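Local coordinates for probable dipeptidase (PDB 3B40), which probably acts as a metal-dependent dipeptidase of the membrane dipeptidase (M19) family, hydrolysing dipeptides, at residues D186-L191 and S215-Q221; V199-D204 and V222-A228. The protein carries 11 engineered substitutions. All blocks are in the same frame, centred on the assembly; numbering follows the deposited sequence.

Contacts 1 and 2 lie at successive parts of helix 216-225, with centres about 14 Å apart. Contact 1 joins the start of this helix to the loop 186-191; contact 2 joins its last turn and the exit segment to the preceding helix, 193-205. They meet where Leu-191 CD1 packs against Val-199 CG2 at 4.0 Å. Strand 208-210 comes between the two helices in sequence and leads into helix 216-225, so in this TIM-barrel family contact 1, at that helix's start, lies toward the C-terminal ends of the strands, the usual active-site side, and contact 2 toward the other end. None of the observed metal ligands (His-14 and Asp-389, Glu-17 and Glu-20, Asp-89 and His-93) belongs to either contact.

Contact 1. Residues D186-L191 and S215-Q221; sequences DALGGL and STKALEQ
Gln-221 uses both ends of its amide on the backbone of the loop 186-191. Its NE2 donates to Gly-189 O at 2.7 Å, a rather bent bond (138° at the hydrogen) that leaves the amide plane by 21°. Leu-191 N donates to Gln-221 OE1, also at 2.7 Å but much straighter, from well above the carbonyl plane. The two bonds fix the rotation of the amide, and OE1 has a further, weak donor in Lys-196 NZ. With CG anti to its own carbonyl carbon (chi1 -67°) and the chain extended beyond, the Gln-221 side chain slides past that of Leu-191, which runs the opposite way and lays CD1 on Gln-221 CB at 3.8 Å.

Beside this pair the two backbones come close: Gly-190 CA is 3.6 Å from Ala-218 N, and Ala-218 CB rests on the Gly-190 carbonyl. This is the start of a helix following a strand of the TIM-barrel-like domain, and Ser-215 is its N-cap. Ser-215 OG accepts from Ala-218 N at 3.3 Å while donating to a water; that water in turn donates to Asp-186 OD1 at 2.6 Å. A second water donates to the same carboxylate oxygen and accepts from Lys-217 N, giving another N-H of the first helical turn a partner. Asp-186 is therefore linked to the helix start through water, its OD1 staying 4.0 Å from Ser-215 CB. On the loop side, Asp-173 accepts from both Leu-188 N and Gly-190 N.

Contact 2. Residues V199-D204 and V222-A228; sequences VERLND and VAALSRA
Asn-203 meets the chain leaving helix 216-225 with both ends of its amide. Its OD1 accepts from Arg-227 N at 2.8 Å, an almost straight bond (171°) that nevertheless arrives from above the carbonyl plane. Its ND2 donates to Ser-226 OG at 3.2 Å, with the hydroxyl close to the amide plane; that hydroxyl in turn donates a hydrogen bond to Ala-228 O. The buried amide is thus fastened at both ends just where the helix stops, and ND2 also has Ala-228 CB beside it.

Buried Val-199, one turn back, completes this close-packed part. It points CG1 at Leu-225 CB, 3.8 Å away, while CG2 turns to Val-222 CG2, and Ile-209 of strand 208-210 packs against both valines.

Toward the solvent, by contrast, the contact is looser, a charged network bridged by water. The Arg-227 side chain, extended from CG to NE, lies across helix 193-205 so that Asn-203 CB sits 3.7 Å above the centre of the guanidinium. Asp-204 OD1 approaches its edge in plane and takes both end nitrogens, NH2 at 2.8 Å and NH1 at 3.1 Å. Glu-200, its chain bent at chi2 (63°), adds a salt bridge through OE1 to Arg-227 NH1 whose hydrogen bond is weak. Two waters bridge the two sides here: one joins Glu-200 OE2 to Asn-203 OD1 and, weakly, to Arg-227 NH1, the other joins Glu-200 OE2 to Leu-225 O. Arg-227 NH2 also donates to Arg-410 O near the C-terminus. Two successive helices packed side by side over the strand that connects them, here 193-205 and 216-225 over 208-210, are characteristic of the outer layer of a TIM barrel.

Contact 1. Residues D186-L191 and S215-Q221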
ATOM      1  N   ASP A 186     -14.584 -12.664   6.884  1.00 17.40           N
ATOM      2  CA  ASP A 186     -14.429 -12.624   8.328  1.00 17.52           C
ATOM      3  C   ASP A 186     -14.268 -14.012   8.986  1.00 16.49           C
ATOM      4  O   ASP A 186     -14.781 -14.213  10.058  1.00 16.34           O
ATOM      5  CB  ASP A 186     -15.597 -11.870   8.978  1.00 18.85           C
ATOM      6  CG  ASP A 186     -15.825 -10.491   8.376  1.00 20.63           C
ATOM      7  OD1 ASP A 186     -14.886  -9.656   8.406  1.00 23.33           O
ATOM      8  OD2 ASP A 186     -16.952 -10.239   7.909  1.00 21.70           O
ATOM      9  N   ALA A 187     -13.512 -14.923   8.362  1.00 15.63           N
ATOM     10  CA  ALA A 187     -13.360 -16.312   8.821  1.00 15.03           C
ATOM     11  C   ALA A 187     -12.896 -16.433  10.270  1.00 14.61           C
ATOM     12  O   ALA A 187     -13.414 -17.248  11.034  1.00 13.11           O
ATOM     13  CB  ALA A 187     -12.409 -17.094   7.888  1.00 14.94           C
ATOM     14  N   LEU A 188     -11.898 -15.631  10.634  1.00 14.76           N
ATOM     15  CA  LEU A 188     -11.382 -15.574  12.000  1.00 13.96           C
ATOM     16  C   LEU A 188     -12.193 -14.736  12.981  1.00 14.15           C
ATOM     17  O   LEU A 188     -11.924 -14.775  14.198  1.00 14.67           O
ATOM     18  CB  LEU A 188      -9.935 -15.018  11.982  1.00 14.04           C
ATOM     19  CG  LEU A 188      -8.899 -15.886  11.238  1.00 14.60           C
ATOM     20  CD1 LEU A 188      -7.562 -15.162  11.200  1.00 14.05           C
ATOM     21  CD2 LEU A 188      -8.783 -17.282  11.915  1.00 17.70           C
ATOM     22  N   GLY A 189     -13.112 -13.909  12.480  1.00 13.97           N
ATOM     23  CA  GLY A 189     -13.681 -12.840  13.316  1.00 13.68           C
ATOM     24  C   GLY A 189     -12.738 -11.662  13.604  1.00 14.08           C
ATOM     25  O   GLY A 189     -12.920 -10.919  14.581  1.00 12.84           O
ATOM     26  N   GLY A 190     -11.748 -11.459  12.737  1.00 13.87           N
ATOM     27  CA  GLY A 190     -10.766 -10.365  12.914  1.00 13.61           C
ATOM     28  C   GLY A 190      -9.380 -10.979  12.925  1.00 13.56           C
ATOM     29  O   GLY A 190      -8.928 -11.478  11.886  1.00 13.42           O
ATOM     30  N   LEU A 191      -8.744 -10.991  14.105  1.00 13.49           N
ATOM     31  CA  LEU A 191      -7.481 -11.717  14.344  1.00 13.37           C
ATOM     32  C   LEU A 191      -7.636 -13.114  15.000  1.00 14.41           C
ATOM     33  O   LEU A 191      -8.527 -13.326  15.829  1.00 13.72           O
ATOM     34  CB  LEU A 191      -6.556 -10.884  15.211  1.00 12.55           C
ATOM     35  CG  LEU A 191      -6.291  -9.438  14.764  1.00 12.09           C
ATOM     36  CD1 LEU A 191      -5.558  -8.750  15.859  1.00 12.69           C
ATOM     37  CD2 LEU A 191      -5.455  -9.395  13.498  1.00  6.51           C
ATOM     38  N   SER A 215      -9.270  -6.710   7.250  1.00 13.16           N
ATOM     39  CA  SER A 215     -10.712  -6.578   7.475  1.00 12.94           C
ATOM     40  C   SER A 215     -10.997  -5.528   8.576  1.00 13.13           C
ATOM     41  O   SER A 215     -10.092  -5.152   9.367  1.00 13.98           O
ATOM     42  CB  SER A 215     -11.315  -7.943   7.853  1.00 13.78           C
ATOM     43  OG  SER A 215     -11.104  -8.197   9.219  1.00 12.86           O
ATOM     44  N   THR A 216     -12.228  -5.043   8.619  1.00 12.86           N
ATOM     45  CA  THR A 216     -12.643  -4.067   9.634  1.00 13.04           C
ATOM     46  C   THR A 216     -12.525  -4.574  11.057  1.00 12.61           C
ATOM     47  O   THR A 216     -12.021  -3.857  11.925  1.00 12.13           O
ATOM     48  CB  THR A 216     -14.059  -3.543   9.368  1.00 13.34           C
ATOM     49  OG1 THR A 216     -14.014  -2.791   8.142  1.00 15.06           O
ATOM     50  CG2 THR A 216     -14.532  -2.597  10.521  1.00 11.65           C
ATOM     51  N   LYS A 217     -12.966  -5.803  11.294  1.00 12.55           N
ATOM     52  CA  LYS A 217     -12.828  -6.397  12.624  1.00 13.46           C
ATOM     53  C   LYS A 217     -11.389  -6.580  13.071  1.00 13.33           C
ATOM     54  O   LYS A 217     -11.098  -6.450  14.261  1.00 13.77           O
ATOM     55  CB  LYS A 217     -13.549  -7.741  12.703  1.00 13.59           C
ATOM     56  CG  LYS A 217     -15.064  -7.595  12.785  1.00 16.17           C
ATOM     57  CD  LYS A 217     -15.728  -8.965  12.548  1.00 20.07           C
ATOM     58  CE  LYS A 217     -17.238  -8.806  12.312  1.00 24.70           C
ATOM     59  NZ  LYS A 217     -17.894  -8.098  13.460  1.00 26.88           N
ATOM     60  N   ALA A 218     -10.497  -6.886  12.132  1.00 13.07           N
ATOM     61  CA  ALA A 218      -9.100  -7.120  12.475  1.00 12.54           C
ATOM     62  C   ALA A 218      -8.453  -5.789  12.821  1.00 13.06           C
ATOM     63  O   ALA A 218      -7.695  -5.705  13.780  1.00 11.52           O
ATOM     64  CB  ALA A 218      -8.386  -7.774  11.349  1.00 12.47           C
ATOM     65  N   LEU A 219      -8.777  -4.765  12.032  1.00 13.48           N
ATOM     66  CA  LEU A 219      -8.379  -3.395  12.326  1.00 13.77           C
ATOM     67  C   LEU A 219      -8.819  -3.028  13.737  1.00 14.45           C
ATOM     68  O   LEU A 219      -8.031  -2.477  14.487  1.00 12.85           O
ATOM     69  CB  LEU A 219      -9.020  -2.413  11.343  1.00 13.70           C
ATOM     70  CG  LEU A 219      -8.503  -0.967  11.373  1.00 15.17           C
ATOM     71  CD1 LEU A 219      -8.580  -0.319   9.978  1.00 14.89           C
ATOM     72  CD2 LEU A 219      -9.182  -0.092  12.440  1.00 16.39           C
ATOM     73  N   GLU A 220     -10.079  -3.333  14.085  1.00 14.23           N
ATOM     74  CA  GLU A 220     -10.627  -2.924  15.371  1.00 15.83           C
ATOM     75  C   GLU A 220      -9.837  -3.558  16.498  1.00 15.21           C
ATOM     76  O   GLU A 220      -9.585  -2.910  17.510  1.00 17.17           O
ATOM     77  CB  GLU A 220     -12.121  -3.281  15.473  1.00 14.14           C
ATOM     78  CG  GLU A 220     -13.016  -2.338  14.645  1.00 17.72           C
ATOM     79  CD  GLU A 220     -14.449  -2.834  14.505  1.00 18.52           C
ATOM     80  OE1 GLU A 220     -14.740  -3.993  14.865  1.00 22.51           O
ATOM     81  OE2 GLU A 220     -15.284  -2.072  14.001  1.00 22.97           O
ATOM     82  N   GLN A 221      -9.457  -4.825  16.306  1.00 14.97           N
ATOM     83  CA  GLN A 221      -8.684  -5.597  17.285  1.00 15.48           C
ATOM     84  C   GLN A 221      -7.251  -5.112  17.367  1.00 14.96           C
ATOM     85  O   GLN A 221      -6.685  -5.053  18.456  1.00 15.60           O
ATOM     86  CB  GLN A 221      -8.764  -7.091  16.958  1.00 15.14           C
ATOM     87  CG  GLN A 221     -10.177  -7.627  17.159  1.00 17.97           C
ATOM     88  CD  GLN A 221     -10.413  -9.001  16.597  1.00 20.26           C
ATOM     89  OE1 GLN A 221      -9.494  -9.810  16.395  1.00 21.22           O
ATOM     90  NE2 GLN A 221     -11.667  -9.290  16.365  1.00 21.50           N
TER
HETATM   91  O   HOH W   1     -12.817 -10.001  10.022  1.00 17.73           O
HETATM   92  O   HOH W   2     -14.884  -7.108   9.110  1.00 21.34           O

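Contact 2. Residues V199-D204 and V222-A228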
ATOM      1  N   VAL A 199       0.408  -8.717  17.528  1.00 11.65           N
ATOM      2  CA  VAL A 199       0.293  -7.299  17.849  1.00 12.30           C
ATOM      3  C   VAL A 199       1.193  -6.891  19.046  1.00 12.12           C
ATOM      4  O   VAL A 199       1.898  -5.871  19.003  1.00 11.18           O
ATOM      5  CB  VAL A 199      -1.160  -6.904  18.176  1.00 12.04           C
ATOM      6  CG1 VAL A 199      -1.205  -5.464  18.732  1.00  9.46           C
ATOM      7  CG2 VAL A 199      -2.082  -7.068  16.925  1.00 12.10           C
ATOM      8  N   GLU A 200       1.119  -7.676  20.115  1.00 12.00           N
ATOM      9  CA  GLU A 200       2.026  -7.515  21.256  1.00 12.44           C
ATOM     10  C   GLU A 200       3.506  -7.628  20.820  1.00 12.81           C
ATOM     11  O   GLU A 200       4.354  -6.804  21.214  1.00 13.34           O
ATOM     12  CB  GLU A 200       1.683  -8.527  22.372  1.00 11.87           C
ATOM     13  CG  GLU A 200       2.560  -8.389  23.667  1.00 13.84           C
ATOM     14  CD  GLU A 200       2.405  -7.063  24.410  1.00 14.50           C
ATOM     15  OE1 GLU A 200       3.329  -6.693  25.174  1.00 16.91           O
ATOM     16  OE2 GLU A 200       1.362  -6.391  24.278  1.00 15.77           O
ATOM     17  N   ARG A 201       3.829  -8.640  20.013  1.00 12.50           N
ATOM     18  CA  ARG A 201       5.218  -8.837  19.567  1.00 12.36           C
ATOM     19  C   ARG A 201       5.732  -7.666  18.750  1.00 13.02           C
ATOM     20  O   ARG A 201       6.859  -7.237  18.950  1.00 12.64           O
ATOM     21  CB  ARG A 201       5.401 -10.164  18.806  1.00 12.39           C
ATOM     22  CG  ARG A 201       6.852 -10.495  18.383  1.00 13.02           C
ATOM     23  CD  ARG A 201       7.824 -10.619  19.555  1.00 14.65           C
ATOM     24  NE  ARG A 201       7.355 -11.572  20.548  1.00 15.21           N
ATOM     25  CZ  ARG A 201       7.485 -12.889  20.452  1.00 16.56           C
ATOM     26  NH1 ARG A 201       8.090 -13.438  19.385  1.00 12.98           N
ATOM     27  NH2 ARG A 201       6.989 -13.658  21.431  1.00 18.37           N
ATOM     28  N   LEU A 202       4.888  -7.129  17.868  1.00 12.99           N
ATOM     29  CA  LEU A 202       5.260  -5.962  17.039  1.00 14.41           C
ATOM     30  C   LEU A 202       5.465  -4.707  17.890  1.00 14.38           C
ATOM     31  O   LEU A 202       6.399  -3.903  17.653  1.00 14.32           O
ATOM     32  CB  LEU A 202       4.169  -5.710  15.973  1.00 13.23           C
ATOM     33  CG  LEU A 202       4.190  -6.813  14.892  1.00 16.27           C
ATOM     34  CD1 LEU A 202       2.973  -6.779  13.997  1.00 16.67           C
ATOM     35  CD2 LEU A 202       5.475  -6.803  14.043  1.00 15.26           C
ATOM     36  N   ASN A 203       4.574  -4.517  18.866  1.00 14.44           N
ATOM     37  CA  ASN A 203       4.741  -3.400  19.803  1.00 14.25           C
ATOM     38  C   ASN A 203       6.109  -3.504  20.495  1.00 14.04           C
ATOM     39  O   ASN A 203       6.843  -2.492  20.572  1.00 14.38           O
ATOM     40  CB  ASN A 203       3.641  -3.393  20.879  1.00 14.47           C
ATOM     41  CG  ASN A 203       2.311  -2.799  20.416  1.00 13.23           C
ATOM     42  OD1 ASN A 203       1.340  -2.879  21.163  1.00 11.94           O
ATOM     43  ND2 ASN A 203       2.244  -2.225  19.200  1.00 13.47           N
ATOM     44  N   ASP A 204       6.440  -4.707  21.004  1.00 13.05           N
ATOM     45  CA  ASP A 204       7.694  -4.973  21.722  1.00 13.01           C
ATOM     46  C   ASP A 204       8.909  -4.729  20.838  1.00 13.47           C
ATOM     47  O   ASP A 204       9.913  -4.195  21.290  1.00 13.11           O
ATOM     48  CB  ASP A 204       7.779  -6.439  22.228  1.00 13.19           C
ATOM     49  CG  ASP A 204       6.820  -6.729  23.368  1.00 13.89           C
ATOM     50  OD1 ASP A 204       6.325  -5.757  23.973  1.00 15.57           O
ATOM     51  OD2 ASP A 204       6.504  -7.931  23.632  1.00 12.97           O
ATOM     52  N   VAL A 222      -6.664  -4.743  16.237  1.00 13.84           N
ATOM     53  CA  VAL A 222      -5.325  -4.149  16.290  1.00 14.59           C
ATOM     54  C   VAL A 222      -5.409  -2.874  17.145  1.00 14.48           C
ATOM     55  O   VAL A 222      -4.599  -2.699  18.042  1.00 14.00           O
ATOM     56  CB  VAL A 222      -4.733  -3.804  14.886  1.00 14.52           C
ATOM     57  CG1 VAL A 222      -3.461  -2.919  15.016  1.00 12.21           C
ATOM     58  CG2 VAL A 222      -4.400  -5.037  14.127  1.00 13.97           C
ATOM     59  N   ALA A 223      -6.403  -2.016  16.876  1.00 14.32           N
ATOM     60  CA  ALA A 223      -6.551  -0.759  17.633  1.00 15.80           C
ATOM     61  C   ALA A 223      -6.705  -0.992  19.163  1.00 16.52           C
ATOM     62  O   ALA A 223      -5.999  -0.370  19.954  1.00 17.31           O
ATOM     63  CB  ALA A 223      -7.692   0.068  17.066  1.00 15.90           C
ATOM     64  N   ALA A 224      -7.573  -1.925  19.558  1.00 15.87           N
ATOM     65  CA  ALA A 224      -7.791  -2.261  20.973  1.00 16.34           C
ATOM     66  C   ALA A 224      -6.540  -2.853  21.638  1.00 16.36           C
ATOM     67  O   ALA A 224      -6.349  -2.709  22.833  1.00 17.37           O
ATOM     68  CB  ALA A 224      -8.989  -3.216  21.122  1.00 15.19           C
ATOM     69  N   LEU A 225      -5.683  -3.494  20.852  1.00 15.67           N
ATOM     70  CA  LEU A 225      -4.562  -4.223  21.386  1.00 15.02           C
ATOM     71  C   LEU A 225      -3.230  -3.469  21.298  1.00 15.66           C
ATOM     72  O   LEU A 225      -2.325  -3.744  22.098  1.00 14.99           O
ATOM     73  CB  LEU A 225      -4.461  -5.583  20.685  1.00 16.01           C
ATOM     74  CG  LEU A 225      -5.550  -6.603  21.004  1.00 14.09           C
ATOM     75  CD1 LEU A 225      -5.382  -7.825  20.101  1.00 11.67           C
ATOM     76  CD2 LEU A 225      -5.501  -7.002  22.454  1.00 15.01           C
ATOM     77  N   SER A 226      -3.103  -2.516  20.358  1.00 13.71           N
ATOM     78  CA  SER A 226      -1.808  -1.816  20.193  1.00 13.40           C
ATOM     79  C   SER A 226      -1.523  -0.728  21.248  1.00 13.56           C
ATOM     80  O   SER A 226      -2.358   0.115  21.506  1.00 12.10           O
ATOM     81  CB  SER A 226      -1.697  -1.217  18.799  1.00 12.76           C
ATOM     82  OG  SER A 226      -0.420  -0.604  18.622  1.00 13.76           O
ATOM     83  N   ARG A 227      -0.332  -0.741  21.846  1.00 13.63           N
ATOM     84  CA  ARG A 227       0.057   0.376  22.723  1.00 14.14           C
ATOM     85  C   ARG A 227       0.779   1.519  21.969  1.00 14.39           C
ATOM     86  O   ARG A 227       1.205   2.513  22.585  1.00 14.92           O
ATOM     87  CB  ARG A 227       0.902  -0.118  23.888  1.00 14.07           C
ATOM     88  CG  ARG A 227       2.265  -0.636  23.496  1.00 14.10           C
ATOM     89  CD  ARG A 227       3.106  -1.016  24.733  1.00 13.82           C
ATOM     90  NE  ARG A 227       4.468  -1.408  24.348  1.00 16.45           N
ATOM     91  CZ  ARG A 227       4.896  -2.673  24.293  1.00 16.41           C
ATOM     92  NH1 ARG A 227       4.072  -3.663  24.614  1.00 11.61           N
ATOM     93  NH2 ARG A 227       6.157  -2.941  23.941  1.00 16.87           N
ATOM     94  N   ALA A 228       0.886   1.385  20.652  1.00 13.38           N
ATOM     95  CA  ALA A 228       1.705   2.284  19.829  1.00 14.33           C
ATOM     96  C   ALA A 228       0.923   2.745  18.606  1.00 14.77           C
ATOM     97  O   ALA A 228      -0.035   2.052  18.222  1.00 15.57           O
ATOM     98  CB  ALA A 228       2.990   1.568  19.384  1.00 13.71           C
TER
HETATM   99  O   HOH W   3       1.361  -3.932  23.761  1.00 28.79           O
HETATM  100  O   HOH W   4      -1.282  -6.325  23.043  1.00 29.69           O